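Local coordinates for periplasmic binding protein/LacI transcriptional regulator (Burkholderia graminis C4D1M, PDB 5HQJ) that binds D-arabinose in its pyranose form and probably serves as the periplasmic sugar receptor of an ABC transporter, at residues 31-36 with 275-280; 75-80 with 86-91; 56-61 with 279-284; 64-67 with 71-74. All blocks are in the same frame, centred on the assembly; numbering follows the deposited sequence.

All four contacts lie in the lobe built round the parallel sheet that holds strands 59-62, 30-34 and 87-90. Contacts 1 and 2 are buried, and their helix-to-strand packing is aliphatic: helix 269-284 packs on strand 30-34 in the first, helix 71-82 on strand 87-90 in the second, and backbone hydrogen bonds between the two strands join them. Contact 3 uses helix 269-284 again, from the next residues along, but meets the end of helix 42-56 and the turn into edge strand 59-62 at the surface and buries far less. Contact 4 returns to helix 71-82 at its N-terminal end, partly buried, and alone has a hydrogen bond across its segments. The sugar is reached directly through Lys-36 of contact 1.

Contact 1: residues 31-36 with 275-280; sequences VAVIPK and LAVDHL. With 64K (alpha-D-arabinopyranose), chain B.
Val-31 and Val-33 of strand 30-34 meet Val-277 and Leu-280 of helix 269-284 in a helix-on-sheet layer of the periplasmic binding protein fold, where each lobe has a mainly parallel sheet flanked by helices. The axes of these short segments run roughly antiparallel, at 147°, with a closest approach of 9.6 Å. The side chains meet by apolar packing, and no hydrogen bond crosses. CG2 of Val-33 lies 4.2 Å from CG2 of Val-277, the two side chains crossing at about a right angle. In each valine this methyl stands anti to the carbonyl carbon, which turns it into the interface. One helical turn on, Leu-280 sends CD1 to within 4.3 Å of Val-31 CB, and the same methyl also reaches the carbonyl oxygen of Ala-32. Val-277 packs in addition on Ala-49 and Ala-52 of helix 42-56, and Leu-280 on Leu-113 of strand 111-115.

The polar contact belongs to the loop that follows the strand, where the chain enters the arabinose pocket. Lys-36 is extended beyond CG, and its ammonium group is also hydrogen-bonded to Asn-164, another pocket residue. From there Lys-36 NZ gives a weak hydrogen bond of 3.2 Å to O1 of alpha-D-arabinopyranose.

Contact 2: residues 75-80 with 86-91; sequences QIIEDL and DGIAIS
Ile-88 of strand 87-90 reaches out to Ile-77 and Leu-80, which lie three residues apart on helix 71-82. Helix and strand run almost antiparallel, at 166°, as expected where a helix packs back on the strand that follows it in a parallel alpha/beta sheet. Ile-88 has CG1 anti to its carbonyl carbon (chi1 -56°) and CD1 extended from there, which carries the end of the chain to the helix. Its CD1 sits 4.0 Å from CG2 of Ile-77 and 3.8 Å from CB of Leu-80. Leu-80 crosses Ile-88 at a slant, its CD1 3.8 Å from Ile-88 CG1, so two aliphatic atoms of the leucine touch this isoleucine. Ile-77 uses both branches: CG2 faces Ile-88, while CD1, at the end of the longer arm, lies 4.2 Å from CD1 of Ile-90. These last two side chains cross at about a right angle. Ile-90 differs from Ile-88 in its first torsion: CG1 is trans to the backbone N (chi1 -179°), leaving CG2 in the more hindered place between N and C.

The contact is buried among neighbouring elements: Ile-88 and Ile-90 also touch Ile-34 of strand 30-34, Ile-77 and Ile-90 meet Met-102 of helix 99-106, and Ala-89 packs on Ala-276 and Leu-280 of helix 269-284.

Contact 3: residues 56-61 with 279-284; sequences AGVKYQ and HLVAQI
Val-58 and Ala-56 meet a single side chain of helix 269-284, Val-281, near the surface of the lobe. Traced outward from CB, which is directed at segment 56-61, Val-281 divides into two methyls with different roles. CG1 stands trans to the backbone N (chi1 172°) and makes none of the closest approaches here. CG2, anti to the carbonyl carbon, does the touching: it lies 4.2 Å from CG1 of Val-58 and 4.4 Å from CB of Ala-56. One methyl thus meets both residues, which flank Gly-57. The valine side chains cross at a slant, and the contact consists of apolar packing over a small area.

The turn at Gly-57 brings the two partners together. Gly-57, with phi 73°, is the C-prime residue of a Schellman motif that ends helix 42-56, with Val-58 N directed to Ala-53 O and Gly-57 N to Asp-54 O. The chain therefore turns at once from this helix into strand 59-62, at the edge of the parallel sheet. Val-58 also packs on Val-31 of strand 30-34 and on Ala-53 of helix 42-56, while Ile-284, further along helix 269-284, also reaches Val-31.

Contact 4: residues 64-67 with 71-74; sequences VPQN and STQV
Asn-67 and Thr-72 are brought together by their first torsions. Asn-67 has chi1 45°, with CG between the backbone N and the carbonyl carbon, and Thr-72 has OG1 anti to its own carbonyl carbon (chi1 -47°). The threonine hydroxyl then donates to the amide oxygen: Thr-72 OG1 to Asn-67 OD1 is 2.6 Å, in the carbonyl plane, with a C=O...donor angle of 151°. The bond ties the loop to the first turn of helix 71-82.

The methyl of Thr-72 packs on two neighbours, the Gln-66 amide and Pro-65. Gln-66 is bent at its second torsion, which folds its amide back beside this methyl, with OE1 3.3 Å from Thr-72 CG2. NE2 of the same amide makes a weak hydrogen bond to Val-64 O. Pro-65 is a second neighbour of the same methyl, its CB 4.1 Å from Thr-72 CG2. The proline ring also packs against the aliphatic part of Gln-73, with Pro-65 CG 3.7 Å from Gln-73 CG.

Gln-73 carries its amide past the proline to Ser-91, whose carbonyl oxygen accepts a hydrogen bond from NE2; a weaker one goes to Pro-35 O. The loop that follows strand 59-62 is thereby joined, through the start of helix 71-82, to the ends of strands 30-34 and 87-90, and Pro-65 and Gln-73 both rest on Ile-34.

Contact 1: residues 31-36 with 275-280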
loop_
_atom_site.group_PDB
_atom_site.type_symbol
_atom_site.label_atom_id
_atom_site.label_comp_id
_atom_site.label_asym_id
_atom_site.label_seq_id
_atom_site.Cartn_x
_atom_site.Cartn_y
_atom_site.Cartn_z
ATOM N N VAL A 31 13.917 -16.102 8.569
ATOM C CA VAL A 31 13.500 -14.882 7.886
ATOM C C VAL A 31 12.373 -14.207 8.642
ATOM O O VAL A 31 11.521 -14.860 9.243
ATOM C CB VAL A 31 13.046 -15.163 6.431
ATOM C CG1 VAL A 31 14.197 -15.758 5.648
ATOM C CG2 VAL A 31 11.797 -16.075 6.367
ATOM N N ALA A 32 12.368 -12.892 8.568
ATOM C CA ALA A 32 11.409 -12.063 9.249
ATOM C C ALA A 32 10.776 -11.098 8.244
ATOM O O ALA A 32 11.483 -10.533 7.406
ATOM C CB ALA A 32 12.075 -11.307 10.391
ATOM N N VAL A 33 9.456 -10.938 8.327
ATOM C CA VAL A 33 8.736 -10.000 7.478
ATOM C C VAL A 33 7.953 -9.015 8.326
ATOM O O VAL A 33 7.258 -9.411 9.275
ATOM C CB VAL A 33 7.801 -10.736 6.511
ATOM C CG1 VAL A 33 7.194 -9.753 5.541
ATOM C CG2 VAL A 33 8.552 -11.795 5.737
ATOM N N ILE A 34 8.080 -7.737 7.983
ATOM C CA ILE A 34 7.585 -6.625 8.799
ATOM C C ILE A 34 6.603 -5.798 8.008
ATOM O O ILE A 34 6.995 -5.202 6.982
ATOM C CB ILE A 34 8.755 -5.679 9.254
ATOM C CG1 ILE A 34 9.854 -6.493 9.940
ATOM C CG2 ILE A 34 8.241 -4.533 10.167
ATOM C CD1 ILE A 34 11.150 -5.737 10.172
ATOM N N PRO A 35 5.339 -5.752 8.449
ATOM C CA PRO A 35 4.415 -4.809 7.820
ATOM C C PRO A 35 4.595 -3.400 8.365
ATOM O O PRO A 35 5.409 -3.207 9.275
ATOM C CB PRO A 35 3.044 -5.372 8.211
ATOM C CG PRO A 35 3.287 -5.913 9.581
ATOM C CD PRO A 35 4.635 -6.578 9.464
ATOM N N LYS A 36 3.822 -2.454 7.852
ATOM C CA LYS A 36 3.863 -1.095 8.400
ATOM C C LYS A 36 3.288 -1.118 9.816
ATOM O O LYS A 36 3.684 -0.320 10.665
ATOM C CB LYS A 36 3.086 -0.110 7.520
ATOM C CG LYS A 36 3.842 0.354 6.232
ATOM C CD LYS A 36 3.020 1.397 5.451
ATOM C CE LYS A 36 3.684 1.818 4.133
ATOM N NZ LYS A 36 2.976 2.975 3.518
ATOM N N LEU A 275 7.109 -13.453 -2.969
ATOM C CA LEU A 275 8.381 -13.053 -3.583
ATOM C C LEU A 275 9.376 -12.561 -2.558
ATOM O O LEU A 275 10.564 -12.850 -2.664
ATOM C CB LEU A 275 8.152 -11.959 -4.620
ATOM C CG LEU A 275 7.429 -12.430 -5.880
ATOM C CD1 LEU A 275 7.135 -11.209 -6.691
ATOM C CD2 LEU A 275 8.228 -13.493 -6.711
ATOM N N ALA A 276 8.901 -11.840 -1.556
ATOM C CA ALA A 276 9.827 -11.339 -0.529
ATOM C C ALA A 276 10.577 -12.504 0.132
ATOM O O ALA A 276 11.803 -12.478 0.283
ATOM C CB ALA A 276 9.098 -10.540 0.490
ATOM N N VAL A 277 9.851 -13.542 0.527
ATOM C CA VAL A 277 10.505 -14.686 1.159
ATOM C C VAL A 277 11.385 -15.447 0.173
ATOM O O VAL A 277 12.552 -15.757 0.466
ATOM C CB VAL A 277 9.466 -15.628 1.794
ATOM C CG1 VAL A 277 10.110 -16.898 2.230
ATOM C CG2 VAL A 277 8.805 -14.947 2.996
ATOM N N ASP A 278 10.853 -15.735 -1.015
ATOM C CA ASP A 278 11.619 -16.419 -2.031
ATOM C C ASP A 278 12.925 -15.723 -2.421
ATOM O O ASP A 278 13.961 -16.385 -2.553
ATOM C CB ASP A 278 10.743 -16.623 -3.257
ATOM C CG ASP A 278 9.840 -17.835 -3.124
ATOM O OD1 ASP A 278 10.196 -18.773 -2.369
ATOM O OD2 ASP A 278 8.794 -17.846 -3.786
ATOM N N HIS A 279 12.903 -14.401 -2.568
ATOM C CA HIS A 279 14.135 -13.691 -2.859
ATOM C C HIS A 279 15.043 -13.575 -1.634
ATOM O O HIS A 279 16.264 -13.614 -1.769
ATOM C CB HIS A 279 13.805 -12.334 -3.460
ATOM C CG HIS A 279 13.429 -12.436 -4.904
ATOM N ND1 HIS A 279 14.373 -12.551 -5.916
ATOM C CD2 HIS A 279 12.221 -12.523 -5.503
ATOM C CE1 HIS A 279 13.748 -12.655 -7.074
ATOM N NE2 HIS A 279 12.440 -12.633 -6.858
ATOM N N LEU A 280 14.471 -13.479 -0.439
ATOM C CA LEU A 280 15.322 -13.504 0.742
ATOM C C LEU A 280 16.069 -14.838 0.781
ATOM O O LEU A 280 17.295 -14.880 0.940
ATOM C CB LEU A 280 14.509 -13.299 2.012
ATOM C CG LEU A 280 14.212 -11.849 2.429
ATOM C CD1 LEU A 280 13.466 -11.821 3.759
ATOM C CD2 LEU A 280 15.483 -10.996 2.531
HETATM O O2 64K B . 0.177 -0.182 -0.277
HETATM C C2 64K B . -0.467 0.438 0.887
HETATM C C3 64K B . -1.894 -0.007 0.897
HETATM O O3 64K B . -2.595 0.696 -0.104
HETATM C C4 64K B . -2.589 0.324 2.213
HETATM O O4 64K B . -2.766 1.742 2.387
HETATM C C5 64K B . -1.786 -0.162 3.334
HETATM O O5 64K B . -0.510 0.524 3.326
HETATM C C1 64K B . 0.229 -0.001 2.145
HETATM O O1 64K B . 1.496 0.533 2.154
#

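Contact 2: residues 75-80 with 86-91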
loop_
_atom_site.group_PDB
_atom_site.type_symbol
_atom_site.label_atom_id
_atom_site.label_comp_id
_atom_site.label_asym_id
_atom_site.label_seq_id
_atom_site.Cartn_x
_atom_site.Cartn_y
_atom_site.Cartn_z
ATOM N N GLN A 75 13.820 -0.442 16.233
ATOM C CA GLN A 75 13.969 -1.364 17.352
ATOM C C GLN A 75 13.819 -2.805 16.889
ATOM O O GLN A 75 14.593 -3.676 17.302
ATOM C CB GLN A 75 12.951 -1.054 18.459
ATOM C CG GLN A 75 13.368 0.095 19.357
ATOM C CD GLN A 75 14.698 -0.166 20.048
ATOM O OE1 GLN A 75 14.884 -1.207 20.681
ATOM N NE2 GLN A 75 15.642 0.767 19.899
ATOM N N ILE A 76 12.858 -3.055 16.001
ATOM C CA ILE A 76 12.620 -4.416 15.512
ATOM C C ILE A 76 13.822 -4.968 14.754
ATOM O O ILE A 76 14.192 -6.131 14.920
ATOM C CB ILE A 76 11.387 -4.487 14.603
ATOM C CG1 ILE A 76 10.121 -4.260 15.428
ATOM C CG2 ILE A 76 11.315 -5.858 13.922
ATOM C CD1 ILE A 76 8.847 -4.136 14.603
ATOM N N ILE A 77 14.439 -4.139 13.922
ATOM C CA ILE A 77 15.576 -4.601 13.138
ATOM C C ILE A 77 16.789 -4.879 14.045
ATOM O O ILE A 77 17.496 -5.858 13.826
ATOM C CB ILE A 77 15.922 -3.587 11.999
ATOM C CG1 ILE A 77 14.746 -3.516 11.009
ATOM C CG2 ILE A 77 17.169 -4.025 11.246
ATOM C CD1 ILE A 77 14.720 -2.288 10.144
ATOM N N GLU A 78 16.994 -4.095 15.104
ATOM C CA GLU A 78 18.117 -4.364 16.010
ATOM C C GLU A 78 17.974 -5.725 16.695
ATOM O O GLU A 78 18.952 -6.472 16.793
ATOM C CB GLU A 78 18.252 -3.261 17.065
ATOM C CG GLU A 78 18.145 -1.860 16.489
ATOM C CD GLU A 78 18.921 -0.829 17.268
ATOM O OE1 GLU A 78 18.645 -0.668 18.481
ATOM O OE2 GLU A 78 19.804 -0.173 16.658
ATOM N N ASP A 79 16.766 -6.051 17.157
ATOM C CA ASP A 79 16.494 -7.377 17.716
ATOM C C ASP A 79 16.862 -8.466 16.727
ATOM O O ASP A 79 17.497 -9.455 17.078
ATOM C CB ASP A 79 15.024 -7.526 18.094
ATOM C CG ASP A 79 14.605 -6.605 19.214
ATOM O OD1 ASP A 79 13.745 -7.021 20.019
ATOM O OD2 ASP A 79 15.124 -5.471 19.294
ATOM N N LEU A 80 16.449 -8.271 15.480
ATOM C CA LEU A 80 16.705 -9.249 14.442
ATOM C C LEU A 80 18.189 -9.380 14.172
ATOM O O LEU A 80 18.683 -10.483 13.956
ATOM C CB LEU A 80 15.946 -8.874 13.166
ATOM C CG LEU A 80 14.409 -8.997 13.275
ATOM C CD1 LEU A 80 13.711 -8.542 11.994
ATOM C CD2 LEU A 80 13.952 -10.410 13.614
ATOM N N ASP A 86 18.596 -14.391 9.309
ATOM C CA ASP A 86 19.291 -14.440 8.039
ATOM C C ASP A 86 18.747 -13.437 7.025
ATOM O O ASP A 86 19.492 -12.968 6.156
ATOM C CB ASP A 86 19.214 -15.867 7.491
ATOM C CG ASP A 86 19.842 -16.871 8.438
ATOM O OD1 ASP A 86 19.101 -17.639 9.078
ATOM O OD2 ASP A 86 21.086 -16.862 8.568
ATOM N N GLY A 87 17.463 -13.105 7.152
ATOM C CA GLY A 87 16.800 -12.241 6.193
ATOM C C GLY A 87 15.689 -11.407 6.787
ATOM O O GLY A 87 14.965 -11.852 7.671
ATOM N N ILE A 88 15.561 -10.186 6.278
ATOM C CA ILE A 88 14.533 -9.245 6.689
ATOM C C ILE A 88 13.881 -8.607 5.468
ATOM O O ILE A 88 14.565 -8.002 4.628
ATOM C CB ILE A 88 15.094 -8.116 7.559
ATOM C CG1 ILE A 88 15.811 -8.684 8.783
ATOM C CG2 ILE A 88 13.971 -7.151 7.947
ATOM C CD1 ILE A 88 16.574 -7.640 9.580
ATOM N N ALA A 89 12.564 -8.714 5.396
ATOM C CA ALA A 89 11.772 -7.978 4.418
ATOM C C ALA A 89 10.876 -7.017 5.176
ATOM O O ALA A 89 10.217 -7.397 6.162
ATOM C CB ALA A 89 10.941 -8.919 3.549
ATOM N N ILE A 90 10.861 -5.767 4.722
ATOM C CA ILE A 90 10.124 -4.735 5.415
ATOM C C ILE A 90 9.369 -3.818 4.451
ATOM O O ILE A 90 9.865 -3.432 3.392
ATOM C CB ILE A 90 11.080 -3.907 6.322
ATOM C CG1 ILE A 90 10.294 -2.822 7.069
ATOM C CG2 ILE A 90 12.256 -3.321 5.512
ATOM C CD1 ILE A 90 11.114 -1.990 8.055
ATOM N N SER A 91 8.136 -3.509 4.827
ATOM C CA SER A 91 7.403 -2.368 4.283
ATOM C C SER A 91 7.595 -1.144 5.204
ATOM O O SER A 91 7.219 -1.182 6.387
ATOM C CB SER A 91 5.920 -2.714 4.163
ATOM O OG SER A 91 5.202 -1.616 3.663
#

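Contact 3: residues 56-61 with 279-284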
loop_
_atom_site.group_PDB
_atom_site.type_symbol
_atom_site.label_atom_id
_atom_site.label_comp_id
_atom_site.label_asym_id
_atom_site.label_seq_id
_atom_site.Cartn_x
_atom_site.Cartn_y
_atom_site.Cartn_z
ATOM N N ALA A 56 9.447 -23.427 1.488
ATOM C CA ALA A 56 10.898 -23.429 1.467
ATOM C C ALA A 56 11.442 -24.235 2.641
ATOM O O ALA A 56 12.610 -24.609 2.665
ATOM C CB ALA A 56 11.421 -22.004 1.498
ATOM N N GLY A 57 10.593 -24.502 3.624
ATOM C CA GLY A 57 11.036 -25.176 4.830
ATOM C C GLY A 57 11.873 -24.345 5.789
ATOM O O GLY A 57 12.644 -24.899 6.581
ATOM N N VAL A 58 11.731 -23.026 5.740
ATOM C CA VAL A 58 12.513 -22.158 6.614
ATOM C C VAL A 58 11.678 -21.667 7.793
ATOM O O VAL A 58 10.442 -21.722 7.768
ATOM C CB VAL A 58 13.082 -20.961 5.834
ATOM C CG1 VAL A 58 13.718 -21.441 4.551
ATOM C CG2 VAL A 58 12.002 -19.932 5.521
ATOM N N LYS A 59 12.373 -21.198 8.824
ATOM C CA LYS A 59 11.749 -20.535 9.956
ATOM C C LYS A 59 11.284 -19.164 9.504
ATOM O O LYS A 59 12.009 -18.460 8.806
ATOM C CB LYS A 59 12.730 -20.427 11.137
ATOM C CG LYS A 59 12.442 -19.286 12.117
ATOM C CD LYS A 59 11.109 -19.451 12.845
ATOM C CE LYS A 59 10.776 -18.232 13.701
ATOM N NZ LYS A 59 9.346 -18.228 14.131
ATOM N N TYR A 60 10.074 -18.797 9.915
ATOM C CA TYR A 60 9.442 -17.569 9.484
ATOM C C TYR A 60 8.839 -16.850 10.685
ATOM O O TYR A 60 8.184 -17.489 11.508
ATOM C CB TYR A 60 8.361 -17.892 8.437
ATOM C CG TYR A 60 7.428 -16.739 8.122
ATOM C CD1 TYR A 60 7.821 -15.698 7.293
ATOM C CD2 TYR A 60 6.145 -16.701 8.647
ATOM C CE1 TYR A 60 6.967 -14.653 7.012
ATOM C CE2 TYR A 60 5.279 -15.664 8.370
ATOM C CZ TYR A 60 5.693 -14.633 7.562
ATOM O OH TYR A 60 4.848 -13.580 7.264
ATOM N N GLN A 61 9.068 -15.538 10.793
ATOM C CA GLN A 61 8.297 -14.701 11.712
ATOM C C GLN A 61 7.731 -13.445 11.058
ATOM O O GLN A 61 8.354 -12.774 10.209
ATOM C CB GLN A 61 9.140 -14.297 12.938
ATOM C CG GLN A 61 10.583 -14.205 12.626
ATOM C CD GLN A 61 11.432 -13.717 13.783
ATOM O OE1 GLN A 61 10.921 -13.257 14.805
ATOM N NE2 GLN A 61 12.744 -13.816 13.620
ATOM N N HIS A 279 12.903 -14.401 -2.568
ATOM C CA HIS A 279 14.135 -13.691 -2.859
ATOM C C HIS A 279 15.043 -13.575 -1.634
ATOM O O HIS A 279 16.264 -13.614 -1.769
ATOM C CB HIS A 279 13.805 -12.334 -3.460
ATOM C CG HIS A 279 13.429 -12.436 -4.904
ATOM N ND1 HIS A 279 14.373 -12.551 -5.916
ATOM C CD2 HIS A 279 12.221 -12.523 -5.503
ATOM C CE1 HIS A 279 13.748 -12.655 -7.074
ATOM N NE2 HIS A 279 12.440 -12.633 -6.858
ATOM N N LEU A 280 14.471 -13.479 -0.439
ATOM C CA LEU A 280 15.322 -13.504 0.742
ATOM C C LEU A 280 16.069 -14.838 0.781
ATOM O O LEU A 280 17.295 -14.880 0.940
ATOM C CB LEU A 280 14.509 -13.299 2.012
ATOM C CG LEU A 280 14.212 -11.849 2.429
ATOM C CD1 LEU A 280 13.466 -11.821 3.759
ATOM C CD2 LEU A 280 15.483 -10.996 2.531
ATOM N N VAL A 281 15.344 -15.935 0.605
ATOM C CA VAL A 281 15.967 -17.246 0.684
ATOM C C VAL A 281 17.054 -17.398 -0.380
ATOM O O VAL A 281 18.136 -17.922 -0.113
ATOM C CB VAL A 281 14.938 -18.391 0.523
ATOM C CG1 VAL A 281 15.664 -19.728 0.412
ATOM C CG2 VAL A 281 13.970 -18.405 1.690
ATOM N N ALA A 282 16.768 -16.944 -1.593
ATOM C CA ALA A 282 17.737 -17.062 -2.669
ATOM C C ALA A 282 18.996 -16.233 -2.398
ATOM O O ALA A 282 20.099 -16.636 -2.769
ATOM C CB ALA A 282 17.114 -16.644 -3.968
ATOM N N GLN A 283 18.828 -15.076 -1.765
ATOM C CA GLN A 283 19.962 -14.217 -1.447
ATOM C C GLN A 283 20.769 -14.824 -0.305
ATOM O O GLN A 283 21.993 -14.860 -0.360
ATOM C CB GLN A 283 19.492 -12.811 -1.087
ATOM C CG GLN A 283 18.955 -12.004 -2.308
ATOM C CD GLN A 283 18.304 -10.688 -1.894
ATOM O OE1 GLN A 283 18.441 -10.259 -0.751
ATOM N NE2 GLN A 283 17.581 -10.053 -2.818
ATOM N N ILE A 284 20.061 -15.312 0.712
ATOM C CA ILE A 284 20.681 -15.992 1.839
ATOM C C ILE A 284 21.507 -17.179 1.360
ATOM O O ILE A 284 22.626 -17.397 1.824
ATOM C CB ILE A 284 19.618 -16.476 2.846
ATOM C CG1 ILE A 284 18.973 -15.276 3.541
ATOM C CG2 ILE A 284 20.236 -17.419 3.878
ATOM C CD1 ILE A 284 17.693 -15.578 4.246
#

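Contact 4: residues 64-67 with 71-74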
loop_
_atom_site.group_PDB
_atom_site.type_symbol
_atom_site.label_atom_id
_atom_site.label_comp_id
_atom_site.label_asym_id
_atom_site.label_seq_id
_atom_site.Cartn_x
_atom_site.Cartn_y
_atom_site.Cartn_z
ATOM N N VAL A 64 5.282 -7.277 13.948
ATOM C CA VAL A 64 4.366 -6.176 13.722
ATOM C C VAL A 64 4.681 -4.916 14.541
ATOM O O VAL A 64 4.744 -4.973 15.774
ATOM C CB VAL A 64 2.931 -6.596 14.050
ATOM C CG1 VAL A 64 1.988 -5.599 13.472
ATOM C CG2 VAL A 64 2.622 -8.006 13.509
ATOM N N PRO A 65 4.858 -3.768 13.863
ATOM C CA PRO A 65 4.949 -2.504 14.612
ATOM C C PRO A 65 3.641 -2.150 15.347
ATOM O O PRO A 65 2.590 -2.649 14.955
ATOM C CB PRO A 65 5.261 -1.470 13.523
ATOM C CG PRO A 65 5.874 -2.277 12.369
ATOM C CD PRO A 65 5.148 -3.590 12.426
ATOM N N GLN A 66 3.707 -1.298 16.379
ATOM C CA GLN A 66 2.517 -0.917 17.155
ATOM C C GLN A 66 1.918 0.389 16.643
ATOM O O GLN A 66 0.731 0.672 16.857
ATOM C CB GLN A 66 2.850 -0.764 18.638
ATOM C CG GLN A 66 3.684 -1.890 19.214
ATOM C CD GLN A 66 5.163 -1.719 18.929
ATOM O OE1 GLN A 66 5.820 -0.860 19.519
ATOM N NE2 GLN A 66 5.696 -2.531 18.014
ATOM N N ASN A 67 2.755 1.183 15.975
ATOM C CA ASN A 67 2.327 2.429 15.361
ATOM C C ASN A 67 3.185 2.718 14.138
ATOM O O ASN A 67 4.145 1.995 13.864
ATOM C CB ASN A 67 2.409 3.579 16.361
ATOM C CG ASN A 67 3.702 3.572 17.152
ATOM O OD1 ASN A 67 4.788 3.336 16.609
ATOM N ND2 ASN A 67 3.593 3.835 18.450
ATOM N N SER A 71 10.874 4.995 14.710
ATOM C CA SER A 71 11.664 4.437 15.796
ATOM C C SER A 71 11.219 3.009 16.095
ATOM O O SER A 71 12.024 2.165 16.486
ATOM C CB SER A 71 11.532 5.292 17.060
ATOM O OG SER A 71 10.945 6.546 16.750
ATOM N N THR A 72 9.928 2.742 15.926
ATOM C CA THR A 72 9.382 1.438 16.257
ATOM C C THR A 72 9.966 0.337 15.359
ATOM O O THR A 72 10.210 -0.783 15.816
ATOM C CB THR A 72 7.861 1.406 16.111
ATOM O OG1 THR A 72 7.270 2.554 16.746
ATOM C CG2 THR A 72 7.325 0.112 16.728
ATOM N N GLN A 73 10.195 0.663 14.090
ATOM C CA GLN A 73 10.745 -0.324 13.155
ATOM C C GLN A 73 12.263 -0.445 13.286
ATOM O O GLN A 73 12.822 -1.488 12.988
ATOM C CB GLN A 73 10.361 0.015 11.704
ATOM C CG GLN A 73 8.968 -0.505 11.258
ATOM C CD GLN A 73 8.665 -0.192 9.793
ATOM O OE1 GLN A 73 9.201 0.748 9.231
ATOM N NE2 GLN A 73 7.810 -0.999 9.172
ATOM N N VAL A 74 12.941 0.600 13.762
ATOM C CA VAL A 74 14.374 0.470 14.028
ATOM C C VAL A 74 14.599 -0.546 15.158
ATOM O O VAL A 74 15.452 -1.424 15.049
ATOM C CB VAL A 74 15.030 1.839 14.387
ATOM C CG1 VAL A 74 16.523 1.678 14.667
ATOM C CG2 VAL A 74 14.832 2.823 13.252
#